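Local coordinates for B12-binding domain-containing protein (Kitasatospora setae, PDB 6WTE) that binds cobalamin and a [4Fe-4S] cluster and, as the radical SAM methylase TsrM, probably transfers methyl groups without radical chemistry, at residues L265-T269 / R302-Y308; D401-F407 / R513-P517; I423-G429 / V446-M452. One frame throughout, in Å; residues are numbered along the deposited sequence.

Contact 1: L265-T269 / R302-Y308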
loop_
_atom_site.group_PDB
_atom_site.type_symbol
_atom_site.label_atom_id
_atom_site.label_comp_id
_atom_site.label_asym_id
_atom_site.label_seq_id
_atom_site.Cartn_x
_atom_site.Cartn_y
_atom_site.Cartn_z
ATOM N N LEU A 265 6.213 -20.452 -0.526
ATOM C CA LEU A 265 6.005 -20.829 0.870
ATOM C C LEU A 265 5.924 -19.627 1.801
ATOM O O LEU A 265 5.144 -19.646 2.760
ATOM C CB LEU A 265 7.122 -21.768 1.327
ATOM C CG LEU A 265 7.237 -23.084 0.557
ATOM C CD1 LEU A 265 8.414 -23.885 1.102
ATOM C CD2 LEU A 265 5.942 -23.880 0.662
ATOM N N ASP A 266 6.710 -18.586 1.543
ATOM C CA ASP A 266 6.607 -17.341 2.299
ATOM C C ASP A 266 5.451 -16.512 1.757
ATOM O O ASP A 266 5.471 -16.091 0.594
ATOM C CB ASP A 266 7.914 -16.553 2.214
ATOM C CG ASP A 266 9.061 -17.248 2.914
ATOM O OD1 ASP A 266 9.143 -17.153 4.155
ATOM O OD2 ASP A 266 9.865 -17.909 2.223
ATOM N N GLN A 267 4.448 -16.269 2.592
ATOM C CA GLN A 267 3.269 -15.524 2.178
ATOM C C GLN A 267 3.030 -14.381 3.145
ATOM O O GLN A 267 3.138 -14.550 4.363
ATOM C CB GLN A 267 2.040 -16.435 2.097
ATOM C CG GLN A 267 2.263 -17.618 1.156
ATOM C CD GLN A 267 1.092 -18.579 1.101
ATOM O OE1 GLN A 267 0.012 -18.283 1.602
ATOM N NE2 GLN A 267 1.307 -19.743 0.487
ATOM N N HIS A 268 2.735 -13.214 2.589
ATOM C CA HIS A 268 2.513 -12.003 3.363
ATOM C C HIS A 268 1.041 -11.628 3.263
ATOM O O HIS A 268 0.501 -11.538 2.155
ATOM C CB HIS A 268 3.407 -10.878 2.836
ATOM C CG HIS A 268 3.564 -9.728 3.781
ATOM N ND1 HIS A 268 2.581 -8.781 3.974
ATOM C CD2 HIS A 268 4.592 -9.373 4.588
ATOM C CE1 HIS A 268 2.997 -7.893 4.859
ATOM N NE2 HIS A 268 4.212 -8.229 5.250
ATOM N N THR A 269 0.386 -11.428 4.412
ATOM C CA THR A 269 -1.003 -10.980 4.387
ATOM C C THR A 269 -1.066 -9.572 3.806
ATOM O O THR A 269 -0.198 -8.739 4.075
ATOM C CB THR A 269 -1.624 -10.995 5.791
ATOM O OG1 THR A 269 -0.849 -10.177 6.676
ATOM C CG2 THR A 269 -1.682 -12.408 6.336
ATOM N N ARG A 302 4.578 -26.386 5.044
ATOM C CA ARG A 302 5.799 -25.603 4.903
ATOM C C ARG A 302 5.513 -24.106 4.816
ATOM O O ARG A 302 6.408 -23.330 4.464
ATOM C CB ARG A 302 6.587 -26.078 3.677
ATOM C CG ARG A 302 7.059 -27.531 3.791
ATOM C CD ARG A 302 7.883 -27.983 2.587
ATOM N NE ARG A 302 7.116 -27.930 1.349
ATOM C CZ ARG A 302 6.223 -28.845 0.981
ATOM N NH1 ARG A 302 5.974 -29.890 1.761
ATOM N NH2 ARG A 302 5.571 -28.712 -0.167
ATOM N N LEU A 303 4.294 -23.683 5.150
ATOM C CA LEU A 303 3.935 -22.268 5.090
ATOM C C LEU A 303 4.790 -21.439 6.039
ATOM O O LEU A 303 5.076 -21.846 7.166
ATOM C CB LEU A 303 2.457 -22.089 5.437
ATOM C CG LEU A 303 1.960 -20.652 5.625
ATOM C CD1 LEU A 303 1.975 -19.902 4.297
ATOM C CD2 LEU A 303 0.566 -20.641 6.246
ATOM N N ARG A 304 5.218 -20.275 5.567
ATOM C CA ARG A 304 5.923 -19.300 6.392
ATOM C C ARG A 304 5.149 -17.995 6.250
ATOM O O ARG A 304 5.281 -17.302 5.239
ATOM C CB ARG A 304 7.381 -19.169 5.966
ATOM C CG ARG A 304 8.146 -20.488 6.086
ATOM C CD ARG A 304 9.634 -20.334 5.815
ATOM N NE ARG A 304 9.941 -20.090 4.405
ATOM C CZ ARG A 304 10.281 -21.031 3.527
ATOM N NH1 ARG A 304 10.353 -22.302 3.895
ATOM N NH2 ARG A 304 10.548 -20.699 2.270
ATOM N N LEU A 305 4.329 -17.676 7.250
ATOM C CA LEU A 305 3.366 -16.584 7.161
ATOM C C LEU A 305 3.944 -15.320 7.777
ATOM O O LEU A 305 4.497 -15.354 8.883
ATOM C CB LEU A 305 2.059 -16.956 7.865
ATOM C CG LEU A 305 0.896 -15.976 7.722
ATOM C CD1 LEU A 305 0.485 -15.855 6.265
ATOM C CD2 LEU A 305 -0.268 -16.460 8.574
ATOM N N TRP A 306 3.783 -14.203 7.077
ATOM C CA TRP A 306 4.264 -12.906 7.532
ATOM C C TRP A 306 3.068 -11.972 7.583
ATOM O O TRP A 306 2.379 -11.794 6.576
ATOM C CB TRP A 306 5.355 -12.373 6.600
ATOM C CG TRP A 306 6.501 -13.343 6.460
ATOM C CD1 TRP A 306 6.595 -14.384 5.578
ATOM C CD2 TRP A 306 7.697 -13.373 7.245
ATOM N NE1 TRP A 306 7.781 -15.058 5.766
ATOM C CE2 TRP A 306 8.471 -14.459 6.789
ATOM C CE3 TRP A 306 8.185 -12.593 8.298
ATOM C CZ2 TRP A 306 9.713 -14.771 7.337
ATOM C CZ3 TRP A 306 9.419 -12.910 8.843
ATOM C CH2 TRP A 306 10.169 -13.987 8.360
ATOM N N VAL A 307 2.802 -11.402 8.757
ATOM C CA VAL A 307 1.579 -10.631 8.955
ATOM C C VAL A 307 1.924 -9.225 9.431
ATOM O O VAL A 307 3.013 -8.956 9.943
ATOM C CB VAL A 307 0.605 -11.317 9.944
ATOM C CG1 VAL A 307 0.253 -12.723 9.462
ATOM C CG2 VAL A 307 1.193 -11.370 11.373
ATOM N N TYR A 308 0.972 -8.314 9.223
ATOM C CA TYR A 308 1.064 -6.930 9.672
ATOM C C TYR A 308 -0.109 -6.665 10.600
ATOM O O TYR A 308 -1.255 -6.971 10.252
ATOM C CB TYR A 308 1.042 -5.939 8.498
ATOM C CG TYR A 308 1.383 -4.530 8.934
ATOM C CD1 TYR A 308 0.405 -3.669 9.419
ATOM C CD2 TYR A 308 2.693 -4.071 8.886
ATOM C CE1 TYR A 308 0.721 -2.389 9.836
ATOM C CE2 TYR A 308 3.017 -2.797 9.295
ATOM C CZ TYR A 308 2.030 -1.962 9.770
ATOM O OH TYR A 308 2.354 -0.689 10.177
#
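The guanidinium of Arg304 has Leu265 CB over one face, 3.7 Å above its plane, and the carboxylate of Asp266 at its edge. The grip is side-on: NE reaches OD1, and NH2 of Arg304 lies 2.9 Å from OD2 of Asp266. The two planes stand 51° apart, and both nitrogens meet their oxygens from above the carboxylate plane. The anti lone pair of OD1 goes instead to the indole edge: Trp306 NE1 lies 3.0 Å from Asp266 OD1, and the oxygen sits nearly in the plane of the indole. Two donors thus hold OD1, while OD2 also bonds Tyr213 OH, which should fix the rotation of this carboxylate. The Arg304 chain bends at chi3 (-72°), turning its NE and NH2 edge onto the acid. Farther along, the carbonyl O of Trp306 sits over one face of the His268 ring. On the opposite face of the sheet from Asp266 and Trp306, Leu303 CD1 lies 3.6 Å from Gln267 CD, whose amide nitrogen is held by Met256 O. Arg304 N, Gln267 N, Trp306 N and Thr269 N bond the opposing carbonyls in parallel register. These are neighbouring strands of a beta-alpha-beta unit, joined through helix 278-294, in the radical SAM core; His268 touches the bound cobalamin.

Contact 2: D401-F407 / R513-P517. With EDO (1,2-ethanediol), chain K.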
loop_
_atom_site.group_PDB
_atom_site.type_symbol
_atom_site.label_atom_id
_atom_site.label_comp_id
_atom_site.label_asym_id
_atom_site.label_seq_id
_atom_site.Cartn_x
_atom_site.Cartn_y
_atom_site.Cartn_z
ATOM N N ASP A 401 13.494 -4.795 22.459
ATOM C CA ASP A 401 14.333 -5.815 21.828
ATOM C C ASP A 401 13.593 -6.526 20.697
ATOM O O ASP A 401 13.726 -7.735 20.507
ATOM C CB ASP A 401 14.851 -6.830 22.854
ATOM C CG ASP A 401 16.013 -6.297 23.666
ATOM O OD1 ASP A 401 16.487 -5.182 23.358
ATOM O OD2 ASP A 401 16.449 -6.992 24.614
ATOM N N ALA A 402 12.805 -5.771 19.933
ATOM C CA ALA A 402 12.198 -6.336 18.739
ATOM C C ALA A 402 13.285 -6.764 17.767
ATOM O O ALA A 402 14.400 -6.235 17.781
ATOM C CB ALA A 402 11.272 -5.322 18.072
ATOM N N THR A 403 12.963 -7.740 16.917
ATOM C CA THR A 403 13.955 -8.198 15.950
ATOM C C THR A 403 14.475 -7.024 15.139
ATOM O O THR A 403 15.686 -6.841 14.983
ATOM C CB THR A 403 13.372 -9.259 15.015
ATOM O OG1 THR A 403 12.688 -10.259 15.777
ATOM C CG2 THR A 403 14.487 -9.904 14.194
ATOM N N VAL A 404 13.559 -6.213 14.624
ATOM C CA VAL A 404 13.890 -4.989 13.916
ATOM C C VAL A 404 12.984 -3.891 14.447
ATOM O O VAL A 404 11.801 -4.128 14.723
ATOM C CB VAL A 404 13.729 -5.148 12.387
ATOM C CG1 VAL A 404 14.002 -3.831 11.672
ATOM C CG2 VAL A 404 14.669 -6.239 11.859
ATOM N N THR A 405 13.541 -2.696 14.606
ATOM C CA THR A 405 12.766 -1.508 14.944
ATOM C C THR A 405 12.952 -0.502 13.817
ATOM O O THR A 405 14.080 -0.089 13.533
ATOM C CB THR A 405 13.215 -0.931 16.286
ATOM O OG1 THR A 405 13.305 -2.002 17.226
ATOM C CG2 THR A 405 12.205 0.089 16.800
ATOM N N GLY A 406 11.854 -0.110 13.186
ATOM C CA GLY A 406 11.887 0.779 12.034
ATOM C C GLY A 406 11.346 2.145 12.409
ATOM O O GLY A 406 10.316 2.249 13.083
ATOM N N PHE A 407 12.047 3.187 11.971
ATOM C CA PHE A 407 11.659 4.564 12.242
ATOM C C PHE A 407 11.409 5.301 10.935
ATOM O O PHE A 407 12.195 5.194 9.988
ATOM C CB PHE A 407 12.738 5.292 13.044
ATOM C CG PHE A 407 13.071 4.635 14.348
ATOM C CD1 PHE A 407 12.293 4.863 15.472
ATOM C CD2 PHE A 407 14.155 3.774 14.450
ATOM C CE1 PHE A 407 12.591 4.258 16.676
ATOM C CE2 PHE A 407 14.460 3.167 15.651
ATOM C CZ PHE A 407 13.679 3.410 16.769
ATOM N N ARG A 513 20.082 -3.701 14.403
ATOM C CA ARG A 513 18.688 -4.069 14.619
ATOM C C ARG A 513 17.718 -2.914 14.393
ATOM O O ARG A 513 16.561 -3.003 14.814
ATOM C CB ARG A 513 18.490 -4.657 16.021
ATOM C CG ARG A 513 18.720 -3.707 17.203
ATOM C CD ARG A 513 18.449 -4.457 18.519
ATOM N NE ARG A 513 18.645 -3.659 19.730
ATOM C CZ ARG A 513 17.664 -3.075 20.415
ATOM N NH1 ARG A 513 16.403 -3.180 20.008
ATOM N NH2 ARG A 513 17.943 -2.378 21.507
ATOM N N VAL A 514 18.149 -1.842 13.726
ATOM C CA VAL A 514 17.264 -0.720 13.444
ATOM C C VAL A 514 17.273 -0.418 11.956
ATOM O O VAL A 514 18.277 -0.613 11.262
ATOM C CB VAL A 514 17.645 0.555 14.224
ATOM C CG1 VAL A 514 17.681 0.279 15.709
ATOM C CG2 VAL A 514 18.972 1.110 13.742
ATOM N N MET A 515 16.138 0.081 11.477
ATOM C CA MET A 515 15.996 0.629 10.135
ATOM C C MET A 515 15.638 2.099 10.273
ATOM O O MET A 515 14.584 2.429 10.822
ATOM C CB MET A 515 14.922 -0.118 9.354
ATOM C CG MET A 515 15.342 -1.509 8.920
ATOM S SD MET A 515 14.081 -2.209 7.846
ATOM C CE MET A 515 14.833 -3.759 7.363
ATOM N N LEU A 516 16.506 2.969 9.768
ATOM C CA LEU A 516 16.351 4.410 9.853
ATOM C C LEU A 516 16.233 4.998 8.456
ATOM O O LEU A 516 16.742 4.419 7.491
ATOM C CB LEU A 516 17.555 5.046 10.556
ATOM C CG LEU A 516 17.775 4.654 12.015
ATOM C CD1 LEU A 516 19.209 4.930 12.419
ATOM C CD2 LEU A 516 16.831 5.455 12.869
ATOM N N PRO A 517 15.574 6.141 8.313
ATOM C CA PRO A 517 15.576 6.816 7.017
ATOM C C PRO A 517 16.970 7.328 6.706
ATOM O O PRO A 517 17.741 7.684 7.600
ATOM C CB PRO A 517 14.586 7.969 7.212
ATOM C CG PRO A 517 14.583 8.220 8.671
ATOM C CD PRO A 517 14.823 6.894 9.332
HETATM C C1 EDO K . 14.949 -11.797 17.355
HETATM O O1 EDO K . 13.859 -11.026 17.871
HETATM C C2 EDO K . 14.665 -13.265 17.636
HETATM O O2 EDO K . 15.680 -14.057 17.013
HETATM O O HOH W 1 13.262 -2.818 19.784
HETATM O O HOH W 2 15.274 -3.771 17.193
#
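Backbone hydrogen bonds pair Thr405 with Arg513 and Met515, and Phe407 with Met515, in parallel register: Thr405 N gives to Arg513 O, Met515 N to Thr405 O, and Phe407 N to Met515 O at 2.9 Å, nearly straight on to the carbonyl. The one ion pair between the segments is long. Asp401 OD1 stands over one face of the Arg513 guanidinium, 3.7 Å from NH2, and no N-H points at it; the planes are almost perpendicular (87°), and NH2 bonds Met398 O instead. Two waters fill in between. One accepts from Ala402 N and, weakly, from Arg513 NH1 in the guanidinium plane, and bonds Thr405 OG1. The other also bonds Thr405 OG1, at 2.6 Å, and accepts from Arg513 NH1. The arginine chain, extended from CG to NE, carries its guanidinium back toward Asp401 and Ala402. Apolar contacts occupy both sides of the sheet. Val404 CG1 meets Met515 CG at 3.8 Å, whereas the Leu516 and Phe407 side chains lie side by side, pointing the same way, with Leu516 CD2 3.5 Å from Phe407 CD2, and Val514 CG1 approaches the ring edge. Helices 387-398 and 491-503 cover Phe407. The pairing adds short strand 514-515, from late in the chain, beside strand 404-412 of the radical SAM core sheet.

Contact 3: I423-G429 / V446-M452. With EDO (1,2-ethanediol), chain J.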
loop_
_atom_site.group_PDB
_atom_site.type_symbol
_atom_site.label_atom_id
_atom_site.label_comp_id
_atom_site.label_asym_id
_atom_site.label_seq_id
_atom_site.Cartn_x
_atom_site.Cartn_y
_atom_site.Cartn_z
ATOM N N ILE A 423 -5.654 19.827 7.717
ATOM C CA ILE A 423 -4.680 20.820 7.286
ATOM C C ILE A 423 -5.269 21.702 6.189
ATOM O O ILE A 423 -5.034 22.915 6.159
ATOM C CB ILE A 423 -3.375 20.134 6.858
ATOM C CG1 ILE A 423 -2.647 19.627 8.108
ATOM C CG2 ILE A 423 -2.492 21.094 6.092
ATOM C CD1 ILE A 423 -1.519 18.674 7.830
ATOM N N ALA A 424 -6.068 21.122 5.290
ATOM C CA ALA A 424 -6.775 21.946 4.311
ATOM C C ALA A 424 -7.734 22.921 4.991
ATOM O O ALA A 424 -7.846 24.081 4.578
ATOM C CB ALA A 424 -7.524 21.063 3.314
ATOM N N GLU A 425 -8.438 22.469 6.035
ATOM C CA GLU A 425 -9.296 23.371 6.801
ATOM C C GLU A 425 -8.504 24.535 7.378
ATOM O O GLU A 425 -8.971 25.680 7.373
ATOM C CB GLU A 425 -9.997 22.616 7.931
ATOM C CG GLU A 425 -11.126 21.713 7.490
ATOM C CD GLU A 425 -12.230 22.465 6.764
ATOM O OE1 GLU A 425 -12.489 23.638 7.105
ATOM O OE2 GLU A 425 -12.842 21.871 5.859
ATOM N N GLN A 426 -7.310 24.257 7.907
ATOM C CA GLN A 426 -6.507 25.323 8.491
ATOM C C GLN A 426 -6.094 26.346 7.442
ATOM O O GLN A 426 -5.983 27.538 7.745
ATOM C CB GLN A 426 -5.280 24.731 9.177
ATOM C CG GLN A 426 -5.632 23.863 10.370
ATOM C CD GLN A 426 -4.430 23.172 10.955
ATOM O OE1 GLN A 426 -3.298 23.396 10.523
ATOM N NE2 GLN A 426 -4.663 22.329 11.948
ATOM N N CYS A 427 -5.858 25.896 6.209
ATOM C CA CYS A 427 -5.551 26.819 5.123
ATOM C C CYS A 427 -6.782 27.614 4.712
ATOM O O CYS A 427 -6.679 28.805 4.398
ATOM C CB CYS A 427 -4.995 26.053 3.920
ATOM S SG CYS A 427 -3.379 25.300 4.180
ATOM N N ALA A 428 -7.947 26.960 4.675
ATOM C CA ALA A 428 -9.213 27.599 4.296
ATOM C C ALA A 428 -9.105 28.343 2.966
ATOM O O ALA A 428 -9.841 29.303 2.716
ATOM C CB ALA A 428 -9.716 28.544 5.393
ATOM N N GLY A 429 -8.185 27.905 2.108
ATOM C CA GLY A 429 -7.992 28.518 0.805
ATOM C C GLY A 429 -7.374 29.901 0.792
ATOM O O GLY A 429 -7.283 30.499 -0.283
ATOM N N VAL A 446 -1.024 26.879 -0.139
ATOM C CA VAL A 446 -2.367 27.266 0.273
ATOM C C VAL A 446 -3.326 26.209 -0.258
ATOM O O VAL A 446 -3.685 26.216 -1.442
ATOM C CB VAL A 446 -2.743 28.663 -0.230
ATOM C CG1 VAL A 446 -4.172 28.984 0.157
ATOM C CG2 VAL A 446 -1.789 29.706 0.338
ATOM N N LEU A 447 -3.777 25.323 0.625
ATOM C CA LEU A 447 -4.713 24.273 0.258
ATOM C C LEU A 447 -6.149 24.768 0.375
ATOM O O LEU A 447 -6.441 25.749 1.064
ATOM C CB LEU A 447 -4.527 23.043 1.145
ATOM C CG LEU A 447 -3.141 22.408 1.152
ATOM C CD1 LEU A 447 -3.114 21.229 2.120
ATOM C CD2 LEU A 447 -2.766 21.978 -0.257
ATOM N N LYS A 448 -7.050 24.054 -0.299
ATOM C CA LYS A 448 -8.470 24.345 -0.283
ATOM C C LYS A 448 -9.228 23.141 0.261
ATOM O O LYS A 448 -9.008 22.015 -0.207
ATOM C CB LYS A 448 -8.981 24.688 -1.704
ATOM C CG LYS A 448 -8.305 25.914 -2.314
ATOM C CD LYS A 448 -8.601 26.078 -3.805
ATOM C CE LYS A 448 -10.059 26.388 -4.067
ATOM N NZ LYS A 448 -10.276 26.837 -5.486
ATOM N N PRO A 449 -10.108 23.326 1.244
ATOM C CA PRO A 449 -11.003 22.237 1.647
ATOM C C PRO A 449 -11.901 21.833 0.490
ATOM O O PRO A 449 -12.185 22.624 -0.413
ATOM C CB PRO A 449 -11.820 22.849 2.793
ATOM C CG PRO A 449 -11.008 24.003 3.269
ATOM C CD PRO A 449 -10.299 24.530 2.065
ATOM N N LEU A 450 -12.375 20.583 0.554
ATOM C CA LEU A 450 -13.167 20.010 -0.534
ATOM C C LEU A 450 -14.353 20.890 -0.913
ATOM O O LEU A 450 -14.647 21.065 -2.103
ATOM C CB LEU A 450 -13.649 18.614 -0.142
ATOM C CG LEU A 450 -14.702 17.991 -1.061
ATOM C CD1 LEU A 450 -14.149 17.731 -2.458
ATOM C CD2 LEU A 450 -15.246 16.711 -0.459
ATOM N N ARG A 451 -15.048 21.456 0.077
ATOM C CA ARG A 451 -16.234 22.252 -0.229
ATOM C C ARG A 451 -15.899 23.532 -0.982
ATOM O O ARG A 451 -16.799 24.157 -1.552
ATOM C CB ARG A 451 -16.990 22.597 1.054
ATOM C CG ARG A 451 -16.233 23.520 1.985
ATOM C CD ARG A 451 -16.973 23.706 3.298
ATOM N NE ARG A 451 -16.264 24.620 4.181
ATOM C CZ ARG A 451 -15.197 24.279 4.899
ATOM N NH1 ARG A 451 -14.720 23.043 4.834
ATOM N NH2 ARG A 451 -14.608 25.173 5.679
ATOM N N MET A 452 -14.639 23.944 -0.987
ATOM C CA MET A 452 -14.216 25.113 -1.743
ATOM C C MET A 452 -13.681 24.763 -3.121
ATOM O O MET A 452 -13.299 25.671 -3.866
ATOM C CB MET A 452 -13.144 25.883 -0.974
ATOM C CG MET A 452 -13.606 26.448 0.346
ATOM S SD MET A 452 -12.300 27.466 1.042
ATOM C CE MET A 452 -12.954 27.770 2.682
HETATM C C1 EDO J . -3.135 18.873 12.885
HETATM O O1 EDO J . -3.864 18.496 11.716
HETATM C C2 EDO J . -2.144 19.971 12.524
HETATM O O2 EDO J . -2.292 21.043 13.462
#
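The backbone of Ala428 and Gly429 turns out of the helix with positive phi at both residues, and the segment 446-449 runs past this C-terminal end in extended form, close enough for a weak hydrogen bond from Gly429 N to Leu447 O at 3.0 Å. A second polar link uses sulfur: Leu447 N donates to Cys427 SG at 3.6 Å, and the bond is fairly straight (163°). SG lies anti to the carbonyl carbon of its own residue, a turn that sets it beside the incoming loop segment, where it also touches Leu447 CB.

Leu447 packs along the helix, its CD1 against Ile423 CG2 and its CB near Ala424; Leu436 of strand 436-437 touches Ile423, Cys427 and Leu447 alike. Pro449 comes next, placing CG 3.4 Å from Ala424 O and CB under the carboxylate of Glu425. That carboxylate faces the Arg451 guanidinium end-on with the planes nearly coplanar, 8° apart. Arg451 NH2 gives to the syn lone pair of Glu425 OE1 at 3.0 Å; NH1 faces OE2 in the same salt bridge, though that approach is modelled implausibly short and its detail is doubtful. The glutamate chain bends at chi2 (-59°), which brings its head round toward Arg451 although CB points away. An alanine at Glu425 would remove this carboxylate and is likely to leave the Arg451 guanidinium without its mate and freer to turn. Beyond the bridge, the thioether of Met452 lies against the carbonyl of Ala428, with CE 3.5 Å from Ala428 O, while Val446 CG1 packs on Gly429 C. Lys448 leads away to a salt bridge with Glu458.

Away from the annotated sites, this is packing of a loop, ending in the 3-10 turn 450-452, against the C-terminal end of helix 418-427.

In the fold
Following the chain from the N terminus, contact 1 comes first: it closes a loop of 32 residues containing helix 278-294 and is complete before the others open. Contact 2 opens at 401-407 and closes at 513-517, after 105 intervening residues. Within that long loop lies contact 3, which joins helix 418-427, the element after strand 404-412, to the segment before helix 456-461; it is nested, and nothing crosses. Contacts 1 and 2 bear on the same curled sheet, their centres about 20 Å apart, through strands 266-269 with 304-309 and 404-412 with 514-515. Contact 3 lies farther off, its centre about 42 Å from that of contact 1, across the chain's centre.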